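Local coordinates for FrnE protein (Deinococcus radiodurans, PDB 5CO3) that probably acts as a cytoplasmic disulfide oxidoreductase of the DsbA-like FrnE family, at residues A[102-107]-A[134-139]. Numbering follows the deposited sequence.
Sequences DRVKLA and RAYMSE
Val104 lies nearest Met137 across the contact, with a CA to CA distance of 6.2 Å, and the segment 102-107 passes the C-terminal end of the helix 125-137 without a direct hydrogen bond to it. Tyr136 carries most of the packing. A chi1 of -173° sets Tyr136 CG opposite its backbone N and sends the ring toward Val104 and Lys105. Val104 CG1 packs against the ring at CE1, 3.7 Å away, while its other methyl, CG2, sits 3.5 Å from Tyr136 O. Leu106 CD2 touches the phenol oxygen. The carbonyl oxygen of Lys105 lies 3.5 Å from Tyr136 CE2.

Two waters supply the polar links. One accepts from Lys105 N and donates to Tyr136 O at 2.8 Å. The other donates to Ala107 O and is hydrogen-bonded to Tyr136 OH, at 2.7 Å from this hydroxyl. A leucine in place of Tyr136 would probably leave that second water without its hydroxyl partner and strip Val104 CG1 of its aromatic neighbour.

On the solvent side, Arg103 NH2 comes within 2.6 Å of Ser138 O, but the angle is poor for a hydrogen bond. Lys105 NZ donates to Arg103 O and also to Gly140 O.

Leu106 centres an inverse gamma turn and is backbone-bonded to Asn62, in a short, weakly bonded antiparallel pairing with strand 61-62. The contact thus joins this pairing to helix 125-137 of the DsbA-like thioredoxin domain.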
ATOM      1  N   ASP A 102     -19.490   2.072  -7.796  1.00 23.91           N
ATOM      2  CA  ASP A 102     -20.635   2.987  -7.905  1.00 26.02           C
ATOM      3  C   ASP A 102     -20.844   3.789  -6.617  1.00 25.95           C
ATOM      4  O   ASP A 102     -21.531   4.816  -6.633  1.00 26.96           O
ATOM      5  CB  ASP A 102     -21.903   2.206  -8.227  1.00 29.21           C
ATOM      6  CG  ASP A 102     -22.120   1.058  -7.258  1.00 37.69           C
ATOM      7  OD1 ASP A 102     -21.259   0.157  -7.211  1.00 44.82           O
ATOM      8  OD2 ASP A 102     -23.127   1.057  -6.528  1.00 43.71           O
ATOM      9  N   ARG A 103     -20.261   3.326  -5.509  1.00 26.51           N
ATOM     10  CA  ARG A 103     -20.386   4.006  -4.212  1.00 25.27           C
ATOM     11  C   ARG A 103     -19.128   4.773  -3.805  1.00 22.35           C
ATOM     12  O   ARG A 103     -19.109   5.444  -2.757  1.00 24.39           O
ATOM     13  CB  ARG A 103     -20.732   2.994  -3.108  1.00 27.79           C
ATOM     14  CG  ARG A 103     -21.900   2.081  -3.453  1.00 41.59           C
ATOM     15  CD  ARG A 103     -22.646   1.620  -2.207  1.00 54.79           C
ATOM     16  NE  ARG A 103     -21.811   0.876  -1.263  1.00 62.66           N
ATOM     17  CZ  ARG A 103     -21.892  -0.438  -1.049  1.00 60.93           C
ATOM     18  NH1 ARG A 103     -22.775  -1.180  -1.713  1.00 60.00           N
ATOM     19  NH2 ARG A 103     -21.093  -1.013  -0.162  1.00 53.22           N
ATOM     20  N   VAL A 104     -18.080   4.678  -4.620  1.00 23.27           N
ATOM     21  CA  VAL A 104     -16.788   5.261  -4.279  1.00 21.89           C
ATOM     22  C   VAL A 104     -16.884   6.778  -4.115  1.00 20.57           C
ATOM     23  O   VAL A 104     -17.488   7.471  -4.943  1.00 22.12           O
ATOM     24  CB  VAL A 104     -15.722   4.919  -5.340  1.00 21.05           C
ATOM     25  CG1 VAL A 104     -14.571   5.921  -5.323  1.00 20.35           C
ATOM     26  CG2 VAL A 104     -15.179   3.505  -5.059  1.00 18.29           C
ATOM     27  N   LYS A 105     -16.279   7.271  -3.039  1.00 19.09           N
ATOM     28  CA  LYS A 105     -16.215   8.720  -2.786  1.00 21.57           C
ATOM     29  C   LYS A 105     -14.824   9.202  -3.150  1.00 23.28           C
ATOM     30  O   LYS A 105     -13.830   8.773  -2.547  1.00 25.23           O
ATOM     31  CB  LYS A 105     -16.532   9.017  -1.327  1.00 22.74           C
ATOM     32  CG  LYS A 105     -17.855   8.436  -0.871  1.00 30.04           C
ATOM     33  CD  LYS A 105     -19.040   9.041  -1.614  1.00 32.17           C
ATOM     34  CE  LYS A 105     -20.361   8.580  -0.978  1.00 30.80           C
ATOM     35  NZ  LYS A 105     -20.489   7.068  -1.005  1.00 30.75           N
ATOM     36  N   LEU A 106     -14.740  10.070  -4.157  1.00 22.05           N
ATOM     37  CA  LEU A 106     -13.438  10.482  -4.673  1.00 22.45           C
ATOM     38  C   LEU A 106     -12.807  11.521  -3.758  1.00 23.99           C
ATOM     39  O   LEU A 106     -12.845  12.727  -4.033  1.00 26.34           O
ATOM     40  CB  LEU A 106     -13.570  11.018  -6.102  1.00 24.54           C
ATOM     41  CG  LEU A 106     -13.993   9.991  -7.155  1.00 26.34           C
ATOM     42  CD1 LEU A 106     -14.220  10.682  -8.502  1.00 27.66           C
ATOM     43  CD2 LEU A 106     -12.955   8.892  -7.284  1.00 24.31           C
ATOM     44  N   ALA A 107     -12.226  11.029  -2.671  1.00 24.17           N
ATOM     45  CA  ALA A 107     -11.694  11.862  -1.603  1.00 25.82           C
ATOM     46  C   ALA A 107     -10.187  12.043  -1.722  1.00 24.27           C
ATOM     47  O   ALA A 107      -9.473  11.135  -2.175  1.00 22.79           O
ATOM     48  CB  ALA A 107     -12.044  11.244  -0.233  1.00 25.68           C
ATOM     49  N   ARG A 134     -10.661  -1.133   2.323  1.00 20.23           N
ATOM     50  CA  ARG A 134     -12.018  -1.661   2.320  1.00 19.59           C
ATOM     51  C   ARG A 134     -13.055  -0.532   2.389  1.00 20.28           C
ATOM     52  O   ARG A 134     -14.050  -0.531   1.660  1.00 22.06           O
ATOM     53  CB  ARG A 134     -12.205  -2.641   3.486  1.00 27.56           C
ATOM     54  CG  ARG A 134     -13.556  -3.345   3.500  1.00 34.01           C
ATOM     55  CD  ARG A 134     -13.656  -4.324   4.671  1.00 42.49           C
ATOM     56  NE  ARG A 134     -14.678  -3.899   5.622  1.00 58.95           N
ATOM     57  CZ  ARG A 134     -14.552  -3.935   6.947  1.00 59.59           C
ATOM     58  NH1 ARG A 134     -13.433  -4.387   7.512  1.00 59.50           N
ATOM     59  NH2 ARG A 134     -15.553  -3.518   7.710  1.00 56.85           N
ATOM     60  N   ALA A 135     -12.804   0.439   3.259  1.00 20.46           N
ATOM     61  CA  ALA A 135     -13.715   1.568   3.405  1.00 21.11           C
ATOM     62  C   ALA A 135     -13.872   2.323   2.086  1.00 22.99           C
ATOM     63  O   ALA A 135     -14.960   2.756   1.735  1.00 21.62           O
ATOM     64  CB  ALA A 135     -13.214   2.500   4.487  1.00 21.12           C
ATOM     65  N   TYR A 136     -12.775   2.485   1.363  1.00 21.18           N
ATOM     66  CA  TYR A 136     -12.794   3.235   0.112  1.00 18.84           C
ATOM     67  C   TYR A 136     -13.426   2.444  -1.042  1.00 20.25           C
ATOM     68  O   TYR A 136     -14.322   2.926  -1.735  1.00 21.40           O
ATOM     69  CB  TYR A 136     -11.371   3.661  -0.259  1.00 19.56           C
ATOM     70  CG  TYR A 136     -11.284   4.593  -1.451  1.00 19.94           C
ATOM     71  CD1 TYR A 136     -11.404   4.120  -2.762  1.00 21.51           C
ATOM     72  CD2 TYR A 136     -11.065   5.954  -1.263  1.00 20.54           C
ATOM     73  CE1 TYR A 136     -11.327   4.990  -3.852  1.00 21.43           C
ATOM     74  CE2 TYR A 136     -10.991   6.815  -2.332  1.00 22.43           C
ATOM     75  CZ  TYR A 136     -11.113   6.337  -3.624  1.00 22.70           C
ATOM     76  OH  TYR A 136     -11.014   7.236  -4.663  1.00 25.24           O
ATOM     77  N   MET A 137     -12.941   1.225  -1.247  1.00 18.71           N
ATOM     78  CA  MET A 137     -13.299   0.461  -2.437  1.00 17.28           C
ATOM     79  C   MET A 137     -14.647  -0.237  -2.357  1.00 19.92           C
ATOM     80  O   MET A 137     -15.269  -0.489  -3.373  1.00 21.06           O
ATOM     81  CB  MET A 137     -12.238  -0.619  -2.712  1.00 17.49           C
ATOM     82  CG  MET A 137     -10.852  -0.074  -3.007  1.00 24.74           C
ATOM     83  SD  MET A 137     -10.792   0.909  -4.536  1.00 23.53           S
ATOM     84  CE  MET A 137      -9.288   1.816  -4.268  1.00 23.76           C
ATOM     85  N   SER A 138     -15.057  -0.607  -1.153  1.00 22.29           N
ATOM     86  CA  SER A 138     -16.248  -1.428  -0.985  1.00 22.77           C
ATOM     87  C   SER A 138     -17.381  -0.770  -0.230  1.00 25.81           C
ATOM     88  O   SER A 138     -18.557  -1.065  -0.475  1.00 33.33           O
ATOM     89  CB  SER A 138     -15.890  -2.724  -0.255  1.00 20.21           C
ATOM     90  OG  SER A 138     -14.893  -3.452  -0.962  1.00 26.53           O
ATOM     91  N   GLU A 139     -17.047   0.102   0.708  1.00 22.70           N
ATOM     92  CA  GLU A 139     -18.071   0.571   1.638  1.00 24.23           C
ATOM     93  C   GLU A 139     -18.554   1.984   1.384  1.00 22.84           C
ATOM     94  O   GLU A 139     -19.365   2.487   2.151  1.00 26.28           O
ATOM     95  CB  GLU A 139     -17.551   0.466   3.062  1.00 19.95           C
ATOM     96  CG  GLU A 139     -17.220  -0.985   3.435  1.00 19.36           C
ATOM     97  CD  GLU A 139     -16.598  -1.103   4.809  1.00 29.88           C
ATOM     98  OE1 GLU A 139     -16.023  -0.109   5.283  1.00 25.61           O
ATOM     99  OE2 GLU A 139     -16.687  -2.201   5.415  1.00 34.94           O
TER
HETATM  100  O   HOH W   1     -15.547   5.393  -1.013  1.00 21.01           O
HETATM  101  O   HOH W   2      -9.779   9.647  -4.393  1.00 27.56           O